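Local coordinates for protein five-membered-cyclitol-phosphate synthase (Streptomyces citricolor, PDB 6K96) that belongs to the myo-inositol-1-phosphate synthase family and binds nicotinamide-adenine-dinucleotide on a Rossmann-type domain within an assembly of four chains, at residues B[8-13]-B[128-133]; B[58-63]-B[95-100]; B[206-211]-B[248-253]; B[210-215]-B[269-274]. One frame throughout, in Å; residues are numbered along the deposited sequence.

Contact 1: B[8-13]-B[128-133]. With NAD (nicotinamide-adenine-dinucleotide), chain G.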
# COMPACT_ATOMS: atom_id res chain seq x y z
N ALA B 8 -21.58 9.71 34.36
CA ALA B 8 -20.62 10.69 34.91
C ALA B 8 -19.28 10.42 34.24
O ALA B 8 -19.02 9.24 33.90
CB ALA B 8 -20.54 10.57 36.40
N VAL B 9 -18.46 11.46 34.08
CA VAL B 9 -17.27 11.40 33.20
C VAL B 9 -16.11 12.01 33.95
O VAL B 9 -16.18 13.17 34.35
CB VAL B 9 -17.57 12.13 31.88
CG1 VAL B 9 -16.33 12.73 31.25
CG2 VAL B 9 -18.35 11.23 30.90
N ALA B 10 -15.06 11.25 34.15
CA ALA B 10 -13.81 11.80 34.68
C ALA B 10 -12.90 11.90 33.46
O ALA B 10 -12.44 10.88 32.99
CB ALA B 10 -13.27 10.93 35.80
N GLY B 11 -12.76 13.11 32.94
CA GLY B 11 -11.97 13.42 31.73
C GLY B 11 -12.88 13.59 30.51
O GLY B 11 -13.46 12.58 30.08
N VAL B 12 -12.96 14.80 29.99
CA VAL B 12 -13.78 15.14 28.80
C VAL B 12 -12.88 15.25 27.58
O VAL B 12 -12.68 16.37 27.08
CB VAL B 12 -14.59 16.41 29.05
CG1 VAL B 12 -15.62 16.62 27.92
CG2 VAL B 12 -15.22 16.34 30.42
N GLY B 13 -12.39 14.11 27.13
CA GLY B 13 -11.46 14.00 26.00
C GLY B 13 -12.14 13.63 24.68
O GLY B 13 -13.36 13.79 24.50
N LEU B 128 -19.67 6.01 36.69
CA LEU B 128 -18.59 6.99 36.46
C LEU B 128 -17.62 6.37 35.46
O LEU B 128 -17.13 5.28 35.74
CB LEU B 128 -17.90 7.33 37.78
CG LEU B 128 -16.70 8.26 37.56
CD1 LEU B 128 -17.15 9.62 37.14
CD2 LEU B 128 -15.85 8.35 38.78
N LEU B 129 -17.46 7.01 34.31
CA LEU B 129 -16.48 6.64 33.25
C LEU B 129 -15.16 7.38 33.50
O LEU B 129 -15.09 8.64 33.34
CB LEU B 129 -17.07 6.99 31.88
CG LEU B 129 -16.18 6.66 30.68
CD1 LEU B 129 -15.94 5.16 30.58
CD2 LEU B 129 -16.78 7.21 29.40
N TYR B 130 -14.13 6.63 33.84
CA TYR B 130 -12.78 7.16 34.04
C TYR B 130 -12.07 7.22 32.71
O TYR B 130 -11.73 6.15 32.16
CB TYR B 130 -12.03 6.26 35.02
CG TYR B 130 -10.61 6.69 35.28
CD1 TYR B 130 -10.34 7.78 36.09
CD2 TYR B 130 -9.54 6.02 34.69
CE1 TYR B 130 -9.03 8.18 36.35
CE2 TYR B 130 -8.23 6.43 34.93
CZ TYR B 130 -7.97 7.50 35.77
OH TYR B 130 -6.69 7.88 36.04
N SER B 131 -11.82 8.41 32.20
CA SER B 131 -11.31 8.53 30.81
C SER B 131 -10.18 9.55 30.76
O SER B 131 -10.09 10.32 29.78
CB SER B 131 -12.41 8.88 29.85
OG SER B 131 -12.14 8.37 28.54
N LEU B 132 -9.30 9.50 31.75
CA LEU B 132 -8.12 10.39 31.88
C LEU B 132 -6.98 9.85 31.03
O LEU B 132 -7.01 8.72 30.55
CB LEU B 132 -7.68 10.41 33.36
CG LEU B 132 -8.29 11.50 34.25
CD1 LEU B 132 -9.77 11.21 34.44
CD2 LEU B 132 -7.61 11.56 35.59
N PRO B 133 -5.89 10.63 30.93
CA PRO B 133 -4.69 10.14 30.28
C PRO B 133 -4.19 8.84 30.94
O PRO B 133 -4.47 8.55 32.12
CB PRO B 133 -3.70 11.33 30.44
CG PRO B 133 -4.55 12.55 30.66
CD PRO B 133 -5.77 12.03 31.40
PA NAD G . -7.90 12.69 25.93
O1A NAD G . -6.50 13.12 26.10
O2A NAD G . -8.59 13.21 24.70
O5B NAD G . -8.82 12.90 27.20
C5B NAD G . -8.09 13.15 28.43
C4B NAD G . -8.86 14.15 29.25
O4B NAD G . -8.55 14.06 30.68
C3B NAD G . -8.57 15.60 28.86
O3B NAD G . -9.80 16.31 28.82
C2B NAD G . -7.72 16.08 30.04
O2B NAD G . -7.77 17.48 29.96
C1B NAD G . -8.49 15.39 31.17
N9A NAD G . -7.87 15.35 32.48
C8A NAD G . -6.51 15.34 32.69
N7A NAD G . -6.19 15.21 33.96
C5A NAD G . -7.40 15.08 34.62
C6A NAD G . -7.71 14.91 35.99
N6A NAD G . -6.77 14.79 36.92
N1A NAD G . -9.02 14.78 36.33
C2A NAD G . -9.94 14.90 35.35
N3A NAD G . -9.76 15.08 34.05
C4A NAD G . -8.45 15.16 33.73
O3 NAD G . -7.91 11.11 25.87
PN NAD G . -8.88 10.11 25.06
O1N NAD G . -10.28 10.47 25.41
O2N NAD G . -8.34 10.15 23.66
O5D NAD G . -8.52 8.71 25.76
C5D NAD G . -8.77 8.59 27.22
C4D NAD G . -8.06 7.38 27.76
O4D NAD G . -8.57 6.16 27.18
C3D NAD G . -6.55 7.40 27.47
O3D NAD G . -5.90 6.86 28.59
C2D NAD G . -6.41 6.38 26.35
O2D NAD G . -5.18 5.68 26.28
C1D NAD G . -7.47 5.35 26.76
N1N NAD G . -7.77 4.46 25.60
C2N NAD G . -8.08 5.04 24.33
C3N NAD G . -8.19 4.27 23.18
C7N NAD G . -8.56 4.96 21.88
O7N NAD G . -8.88 6.14 21.89
N7N NAD G . -8.51 4.25 20.76
C4N NAD G . -7.94 2.90 23.31
C5N NAD G . -7.82 2.33 24.56
C6N NAD G . -7.65 3.12 25.68
O HOH W 1 -11.98 11.01 27.48

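Contact 2: B[58-63]-B[95-100]. With NAD (nicotinamide-adenine-dinucleotide), chain G.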
# COMPACT_ATOMS: atom_id res chain seq x y z
N VAL B 58 -24.64 13.60 33.21
CA VAL B 58 -25.19 14.31 34.41
C VAL B 58 -24.05 15.06 35.10
O VAL B 58 -24.32 16.03 35.87
CB VAL B 58 -25.90 13.31 35.33
CG1 VAL B 58 -27.16 12.77 34.66
CG2 VAL B 58 -24.99 12.16 35.78
N ALA B 59 -22.82 14.68 34.79
CA ALA B 59 -21.63 15.07 35.57
C ALA B 59 -20.38 14.93 34.71
O ALA B 59 -20.28 13.95 33.96
CB ALA B 59 -21.58 14.23 36.83
N ALA B 60 -19.46 15.85 34.89
CA ALA B 60 -18.21 15.92 34.13
C ALA B 60 -17.15 16.61 34.98
O ALA B 60 -17.46 17.67 35.59
CB ALA B 60 -18.44 16.65 32.82
N PHE B 61 -15.94 16.04 34.96
CA PHE B 61 -14.77 16.46 35.75
C PHE B 61 -13.53 16.54 34.83
O PHE B 61 -13.20 15.53 34.17
CB PHE B 61 -14.60 15.46 36.89
CG PHE B 61 -15.83 15.31 37.75
CD1 PHE B 61 -16.23 16.31 38.62
CD2 PHE B 61 -16.58 14.14 37.72
CE1 PHE B 61 -17.36 16.16 39.40
CE2 PHE B 61 -17.71 14.00 38.50
CZ PHE B 61 -18.10 15.01 39.34
N ASP B 62 -12.86 17.69 34.82
CA ASP B 62 -11.63 17.98 34.02
C ASP B 62 -10.75 18.96 34.80
O ASP B 62 -11.20 19.43 35.89
CB ASP B 62 -11.99 18.56 32.65
CG ASP B 62 -11.16 18.00 31.51
OD1 ASP B 62 -10.00 18.44 31.34
OD2 ASP B 62 -11.68 17.09 30.80
N LEU B 63 -9.56 19.27 34.26
CA LEU B 63 -8.57 20.25 34.83
C LEU B 63 -8.21 21.30 33.80
O LEU B 63 -7.66 22.33 34.22
CB LEU B 63 -7.26 19.59 35.30
CG LEU B 63 -7.29 18.59 36.47
CD1 LEU B 63 -5.88 18.17 36.84
CD2 LEU B 63 -8.02 19.11 37.69
N PHE B 95 -25.94 21.14 32.37
CA PHE B 95 -24.91 21.23 33.45
C PHE B 95 -23.58 21.72 32.87
O PHE B 95 -23.46 22.01 31.64
CB PHE B 95 -24.76 19.90 34.19
CG PHE B 95 -23.97 18.84 33.46
CD1 PHE B 95 -24.57 17.99 32.54
CD2 PHE B 95 -22.62 18.66 33.74
CE1 PHE B 95 -23.83 17.03 31.87
CE2 PHE B 95 -21.89 17.68 33.08
CZ PHE B 95 -22.49 16.87 32.15
N SER B 96 -22.59 21.85 33.76
CA SER B 96 -21.27 22.43 33.44
C SER B 96 -20.19 21.52 34.02
O SER B 96 -20.45 20.88 35.08
CB SER B 96 -21.16 23.83 33.96
OG SER B 96 -20.99 24.73 32.89
N VAL B 97 -19.02 21.50 33.38
CA VAL B 97 -17.86 20.67 33.82
C VAL B 97 -17.35 21.23 35.15
O VAL B 97 -16.88 22.38 35.16
CB VAL B 97 -16.74 20.61 32.76
CG1 VAL B 97 -15.57 19.74 33.20
CG2 VAL B 97 -17.27 20.16 31.40
N ASP B 98 -17.46 20.45 36.24
CA ASP B 98 -16.85 20.81 37.54
C ASP B 98 -15.35 20.52 37.48
O ASP B 98 -14.91 19.83 36.55
CB ASP B 98 -17.54 20.08 38.70
CG ASP B 98 -18.69 20.86 39.31
OD1 ASP B 98 -19.18 21.80 38.63
OD2 ASP B 98 -19.09 20.53 40.45
N ALA B 99 -14.59 21.04 38.45
CA ALA B 99 -13.14 20.81 38.64
C ALA B 99 -12.89 19.37 39.08
O ALA B 99 -13.61 18.87 39.94
CB ALA B 99 -12.64 21.78 39.67
N GLY B 100 -11.87 18.72 38.54
CA GLY B 100 -11.49 17.36 38.95
C GLY B 100 -10.60 17.37 40.19
O GLY B 100 -10.39 18.45 40.73
PA NAD G . -7.90 12.69 25.93
O1A NAD G . -6.50 13.12 26.10
O2A NAD G . -8.59 13.21 24.70
O5B NAD G . -8.82 12.90 27.20
C5B NAD G . -8.09 13.15 28.43
C4B NAD G . -8.86 14.15 29.25
O4B NAD G . -8.55 14.06 30.68
C3B NAD G . -8.57 15.60 28.86
O3B NAD G . -9.80 16.31 28.82
C2B NAD G . -7.72 16.08 30.04
O2B NAD G . -7.77 17.48 29.96
C1B NAD G . -8.49 15.39 31.17
N9A NAD G . -7.87 15.35 32.48
C8A NAD G . -6.51 15.34 32.69
N7A NAD G . -6.19 15.21 33.96
C5A NAD G . -7.40 15.08 34.62
C6A NAD G . -7.71 14.91 35.99
N6A NAD G . -6.77 14.79 36.92
N1A NAD G . -9.02 14.78 36.33
C2A NAD G . -9.94 14.90 35.35
N3A NAD G . -9.76 15.08 34.05
C4A NAD G . -8.45 15.16 33.73
O3 NAD G . -7.91 11.11 25.87
PN NAD G . -8.88 10.11 25.06
O1N NAD G . -10.28 10.47 25.41
O2N NAD G . -8.34 10.15 23.66
O5D NAD G . -8.52 8.71 25.76
C5D NAD G . -8.77 8.59 27.22
C4D NAD G . -8.06 7.38 27.76
O4D NAD G . -8.57 6.16 27.18
C3D NAD G . -6.55 7.40 27.47
O3D NAD G . -5.90 6.86 28.59
C2D NAD G . -6.41 6.38 26.35
O2D NAD G . -5.18 5.68 26.28
C1D NAD G . -7.47 5.35 26.76
N1N NAD G . -7.77 4.46 25.60
C2N NAD G . -8.08 5.04 24.33
C3N NAD G . -8.19 4.27 23.18
C7N NAD G . -8.56 4.96 21.88
O7N NAD G . -8.88 6.14 21.89
N7N NAD G . -8.51 4.25 20.76
C4N NAD G . -7.94 2.90 23.31
C5N NAD G . -7.82 2.33 24.56
C6N NAD G . -7.65 3.12 25.68

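Contact 3: B[206-211]-B[248-253]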
# COMPACT_ATOMS: atom_id res chain seq x y z
N LEU B 206 3.61 -21.49 7.42
CA LEU B 206 4.58 -20.61 6.73
C LEU B 206 5.59 -20.08 7.76
O LEU B 206 5.23 -19.80 8.96
CB LEU B 206 3.83 -19.49 5.99
CG LEU B 206 3.06 -19.96 4.75
CD1 LEU B 206 1.61 -20.14 5.06
CD2 LEU B 206 3.19 -19.00 3.61
N SER B 207 6.84 -19.92 7.35
CA SER B 207 7.89 -19.50 8.31
C SER B 207 7.97 -17.97 8.30
O SER B 207 7.96 -17.37 7.21
CB SER B 207 9.22 -20.17 7.98
OG SER B 207 9.05 -21.59 7.81
N LEU B 208 8.07 -17.35 9.48
CA LEU B 208 8.26 -15.88 9.58
C LEU B 208 9.75 -15.58 9.38
O LEU B 208 10.58 -16.29 9.90
CB LEU B 208 7.72 -15.44 10.94
CG LEU B 208 7.49 -13.96 11.19
CD1 LEU B 208 6.68 -13.28 10.07
CD2 LEU B 208 6.76 -13.82 12.51
N ALA B 209 10.06 -14.70 8.46
CA ALA B 209 11.39 -14.06 8.35
C ALA B 209 11.37 -12.82 9.23
O ALA B 209 12.38 -12.59 9.90
CB ALA B 209 11.73 -13.68 6.93
N SER B 210 10.31 -12.02 9.20
CA SER B 210 10.37 -10.66 9.78
C SER B 210 9.03 -9.99 9.66
O SER B 210 8.24 -10.38 8.73
CB SER B 210 11.42 -9.80 9.13
OG SER B 210 11.00 -9.21 7.93
N SER B 211 8.77 -9.04 10.57
CA SER B 211 7.53 -8.22 10.53
C SER B 211 7.80 -6.90 11.26
O SER B 211 8.68 -6.86 12.02
CB SER B 211 6.29 -8.98 11.00
OG SER B 211 5.11 -8.18 10.97
N SER B 248 11.78 -13.19 17.14
CA SER B 248 13.17 -12.65 17.22
C SER B 248 13.35 -11.57 16.14
O SER B 248 14.20 -10.69 16.35
CB SER B 248 14.25 -13.72 17.19
OG SER B 248 14.34 -14.36 15.92
N ASN B 249 12.56 -11.56 15.05
CA ASN B 249 12.61 -10.48 14.02
C ASN B 249 11.26 -9.77 13.83
O ASN B 249 11.05 -9.28 12.76
CB ASN B 249 13.15 -10.96 12.68
CG ASN B 249 14.54 -11.55 12.80
OD1 ASN B 249 14.67 -12.77 12.72
ND2 ASN B 249 15.56 -10.72 13.05
N VAL B 250 10.47 -9.61 14.87
CA VAL B 250 9.20 -8.83 14.86
C VAL B 250 9.41 -7.55 15.67
O VAL B 250 9.60 -7.67 16.84
CB VAL B 250 8.06 -9.65 15.46
CG1 VAL B 250 6.79 -8.86 15.55
CG2 VAL B 250 7.86 -10.95 14.71
N GLU B 251 9.21 -6.39 15.07
CA GLU B 251 9.49 -5.08 15.72
C GLU B 251 8.16 -4.38 15.84
O GLU B 251 7.48 -4.31 14.88
CB GLU B 251 10.46 -4.22 14.89
CG GLU B 251 11.82 -3.89 15.50
CD GLU B 251 11.97 -3.78 17.02
OE1 GLU B 251 11.17 -3.02 17.70
OE2 GLU B 251 12.89 -4.48 17.55
N VAL B 252 7.83 -3.85 16.98
CA VAL B 252 6.70 -2.91 17.09
C VAL B 252 7.26 -1.52 17.37
O VAL B 252 8.01 -1.38 18.31
CB VAL B 252 5.73 -3.36 18.19
CG1 VAL B 252 4.60 -2.36 18.32
CG2 VAL B 252 5.21 -4.78 17.95
N ILE B 253 6.88 -0.53 16.58
CA ILE B 253 7.01 0.90 16.96
C ILE B 253 5.61 1.49 17.26
O ILE B 253 4.95 2.02 16.35
CB ILE B 253 7.71 1.66 15.82
CG1 ILE B 253 8.94 0.93 15.28
CG2 ILE B 253 8.01 3.09 16.29
CD1 ILE B 253 8.74 0.13 14.02
O HOH W 2 12.65 -14.29 12.61

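Contact 4: B[210-215]-B[269-274]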
# COMPACT_ATOMS: atom_id res chain seq x y z
N SER B 210 10.31 -12.02 9.20
CA SER B 210 10.37 -10.66 9.78
C SER B 210 9.03 -9.99 9.66
O SER B 210 8.24 -10.38 8.73
CB SER B 210 11.42 -9.80 9.13
OG SER B 210 11.00 -9.21 7.93
N SER B 211 8.77 -9.04 10.57
CA SER B 211 7.53 -8.22 10.53
C SER B 211 7.80 -6.90 11.26
O SER B 211 8.68 -6.86 12.02
CB SER B 211 6.29 -8.98 11.00
OG SER B 211 5.11 -8.18 10.97
N TYR B 212 7.14 -5.82 10.87
CA TYR B 212 7.06 -4.57 11.65
C TYR B 212 5.64 -4.07 11.61
O TYR B 212 4.87 -4.34 10.67
CB TYR B 212 8.09 -3.50 11.23
CG TYR B 212 8.13 -3.11 9.78
CD1 TYR B 212 7.26 -2.16 9.30
CD2 TYR B 212 9.04 -3.67 8.89
CE1 TYR B 212 7.24 -1.79 7.96
CE2 TYR B 212 9.04 -3.33 7.55
CZ TYR B 212 8.14 -2.38 7.08
OH TYR B 212 8.09 -2.00 5.77
N GLN B 213 5.33 -3.32 12.65
CA GLN B 213 4.08 -2.58 12.87
C GLN B 213 4.51 -1.18 13.27
O GLN B 213 5.32 -1.10 14.17
CB GLN B 213 3.32 -3.29 13.99
CG GLN B 213 2.23 -2.45 14.64
CD GLN B 213 1.43 -3.16 15.71
OE1 GLN B 213 0.72 -2.50 16.47
NE2 GLN B 213 1.50 -4.49 15.75
N LEU B 214 4.04 -0.13 12.60
CA LEU B 214 4.20 1.24 13.13
C LEU B 214 2.88 1.96 13.08
O LEU B 214 2.14 1.64 12.18
CB LEU B 214 5.32 1.98 12.39
CG LEU B 214 5.35 1.89 10.87
CD1 LEU B 214 5.00 3.25 10.29
CD2 LEU B 214 6.78 1.51 10.46
N ASN B 215 2.64 2.87 14.04
CA ASN B 215 1.39 3.65 14.24
C ASN B 215 1.73 5.15 14.17
O ASN B 215 2.90 5.53 14.38
CB ASN B 215 0.68 3.27 15.54
CG ASN B 215 0.42 1.78 15.65
OD1 ASN B 215 -0.71 1.30 15.41
ND2 ASN B 215 1.46 1.02 15.98
N MET B 269 0.77 0.74 9.80
CA MET B 269 1.37 0.23 8.56
C MET B 269 2.03 -1.05 8.99
O MET B 269 2.65 -1.03 10.07
CB MET B 269 2.39 1.19 7.94
CG MET B 269 1.80 1.98 6.81
SD MET B 269 2.02 3.77 7.03
CE MET B 269 3.75 3.89 7.42
N LEU B 270 1.78 -2.15 8.29
CA LEU B 270 2.49 -3.36 8.74
C LEU B 270 3.06 -4.08 7.53
O LEU B 270 2.72 -3.71 6.39
CB LEU B 270 1.63 -4.16 9.72
CG LEU B 270 0.42 -4.88 9.19
CD1 LEU B 270 0.89 -6.14 8.47
CD2 LEU B 270 -0.58 -5.19 10.31
N ASN B 271 4.13 -4.80 7.82
CA ASN B 271 4.91 -5.62 6.87
C ASN B 271 5.07 -6.99 7.51
O ASN B 271 5.38 -7.03 8.71
CB ASN B 271 6.29 -5.06 6.56
CG ASN B 271 6.95 -5.88 5.48
OD1 ASN B 271 7.90 -6.61 5.73
ND2 ASN B 271 6.39 -5.82 4.28
N ILE B 272 4.79 -8.04 6.74
CA ILE B 272 5.08 -9.44 7.14
C ILE B 272 5.78 -10.09 5.98
O ILE B 272 5.34 -9.90 4.89
CB ILE B 272 3.82 -10.24 7.53
CG1 ILE B 272 3.09 -9.61 8.71
CG2 ILE B 272 4.22 -11.69 7.76
CD1 ILE B 272 1.64 -9.91 8.70
N GLU B 273 6.89 -10.77 6.26
CA GLU B 273 7.76 -11.40 5.26
C GLU B 273 7.84 -12.85 5.67
O GLU B 273 8.60 -13.16 6.56
CB GLU B 273 9.15 -10.75 5.23
CG GLU B 273 9.14 -9.32 4.70
CD GLU B 273 8.65 -9.14 3.25
OE1 GLU B 273 8.76 -10.10 2.40
OE2 GLU B 273 8.14 -8.01 2.95
N GLY B 274 7.06 -13.71 5.02
CA GLY B 274 7.07 -15.16 5.29
C GLY B 274 7.99 -15.88 4.34
O GLY B 274 8.45 -15.29 3.37

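Contact 1: B[8-13]-B[128-133]
Ala8, Val9 and Ala10 run parallel to Leu128, Leu129 and Tyr130 at the centre of a Rossmann fold, where strands 5-10 and 127-130 lie side by side and then part around the dinucleotide. Three backbone hydrogen bonds tie them. Leu129 N reaches Ala8 O at 2.8 Å, Ala10 N reaches Leu129 O at 2.7 Å, and Ser131 N closes the pairing on Ala10 O at 2.7 Å.

Apolar contacts fill the face carrying Ala8 and Ala10. With CG anti to the backbone N (chi1 175°), Leu128 swings CD1 across to Ala8 CB, 3.6 Å away. Further on, Leu132 CD1 comes to 3.8 Å from Ala10 CB, and Tyr143 and Ala139 of helix 137-149 pack over this side. Val9 and Leu129 point the other way, where Ile16 of helix 14-31 touches both.

The remaining contacts belong to the ligand. Gly11 and Gly13 form the glycine-rich turn leading into helix 14-31, which lets the ester oxygen between adenosine ribose and phosphate come close: Gly13 CA sits 3.1 Å from NAD O5B. Water 1 lies within hydrogen-bonding distance of Ser131 OG and NAD O1N, so it probably links the loop after strand 127-130 to a phosphate. Leu132 works at both ends: its carbonyl O accepts from O3D of the nicotinamide ribose, while CD2 lies against the adenine, 3.4 Å from NAD C6A.

Contact 2: B[58-63]-B[95-100]
Phe95 lays one face of its ring on the backbone of Val58 and Ala59, with the Val58 carbonyl carbon over the ring centre and Ala59 N offset toward the rim, 3.4 Å from CZ. Ala60 CB meets the edge in the ring plane, 3.6 Å from CE2. Holding CG between the backbone N and the carbonyl carbon (chi1 77°) folds the ring over the neighbouring strand, and Phe72 meets it from helix 72-75. The second ring, Phe61, lies alongside Asp98 and points the same way; ring and carboxylate planes are 66° apart, and the carboxylate itself is salt-bridged to Arg119.

These groups join the two strands of a beta-alpha-beta unit of the Rossmann fold, strand 55-62 and the short outermost strand 98-99. The parallel pairing is brief. Asp98 N donates to Ala60 O at 2.9 Å, a weak 3.4 Å bond runs from Asp62 N to Asp98 O, and Gly100 N donates to Asp62 O at 2.8 Å. Val97 adds side-chain contacts, CG1 packing on Asp62 CB, 3.8 Å away, while CG2 approaches Ala60 CB.

Asp62 is the acidic residue at the end of the second Rossmann strand that characteristically grips the adenosine ribose. Its carboxylate is well fixed: OD1 also accepts from Leu63 N and His64 N, and OD2 from Val12 N in the glycine-rich turn. Each oxygen takes one ribose hydroxyl, NAD O2B reaching OD1 at 2.8 Å and NAD O3B reaching OD2 at 2.8 Å.

Contact 3: B[206-211]-B[248-253]
Asn249 reaches across to Ala209 and Ser210, starting with CB, which lies 3.3 Å from Ala209 O and 4.0 Å from Ser210 CA. CG, anti to its own carbonyl carbon (chi1 -58°), passes the same Ala209 oxygen at 3.8 Å. At the tip, OD1 ends near that oxygen too, and water 2 sits between the two oxygens and can donate to either, though more acceptors lie in its reach than it has protons. The backbone of Asn249 takes part as well: its O accepts from Ser211 N at 3.2 Å.

Here strand 250-253 runs parallel to strand 207-217 in the mixed sheet, with Ser211 opposite Val250. Just before this pairing Ala209 and Ser210 both face Glu273 on the other neighbour, a classic beta bulge. A second backbone bond, from Glu251 N to Ser211 O at 3.1 Å, continues the pairing, while the Glu251 carboxylate leads away to a salt bridge with Arg233.

On the face that carries Val250 and Ser211, the apolar contact is with Leu208. The side chains of Leu208 and Val250 cross at about a right angle, and CD2 of Leu208 touches CG2 of Val250 at 3.8 Å. His261 of the second subunit packs on both Asn249 and Ser210.

Contact 4: B[210-215]-B[269-274]
Met269 pairs with Leu214 within the antiparallel pairing of strand 265-275 with strand 207-217 in the mixed sheet, with one face turned to helix 190-203 and the other to a neighbouring subunit. Its N donates to Leu214 O at 2.9 Å and its O accepts from Leu214 N. The two side chains lie on the subunit-facing side, where Met269 packs on Met269 of the second subunit and Leu214 on Leu216 of that chain.

Leu270 forms a non-hydrogen-bonded pair with Gln213; its CA makes a CH...O contact of 3.2 Å to Tyr212 O. Gln213, on the helix side, spends its amide on His194 and Lys236.

Asn271 meets its neighbours through both backbone and side chain. Its N donates to Tyr212 O at 3.0 Å, and its O is held by two donors, Tyr212 N at 3.0 Å and Ser211 OG at 2.6 Å. Tyr212, its CG between the backbone N and the carbonyl carbon (chi1 53°), turns one ring face to Asn271 CB, a CH-pi contact 3.5 Å from CB to the ring centroid. Beyond it the amide lies 24° from the ring plane, and ND2 donates to Asp285 and to Glu273 OE2.

Ile272 rests CG1 on Ser211 OG from the helix side, where Leu197 and Leu201 cover it. At Glu273, N donates to Ser210 O at 2.8 Å, OE1 goes out to Ser283, and CB lies 3.6 Å from Ser210 OG.

How the contacts relate
The four contacts fall into two pairs. Contacts 1 and 2, centres 9 Å apart, are neighbours in one parallel sheet and share the NAD site: contact 2 is nested in the chain loop that contact 1 closes, and Gly11 N reaches Phe61 O at 2.8 Å. Contacts 3 and 4, centres 7 Å apart, sit on either side of strand 207-217 and share Ser210 and Ser211; Ala209 N to Glu273 O, 2.8 Å, and Ile253 N to Gln213 O, 2.9 Å, join them. Contacts 3 and 4 both touch the second subunit. The two pairs do not touch: the nearest atoms of contacts 1 and 4 are about 17 Å apart, though Gln213's side chain comes within about 12 Å of NAD.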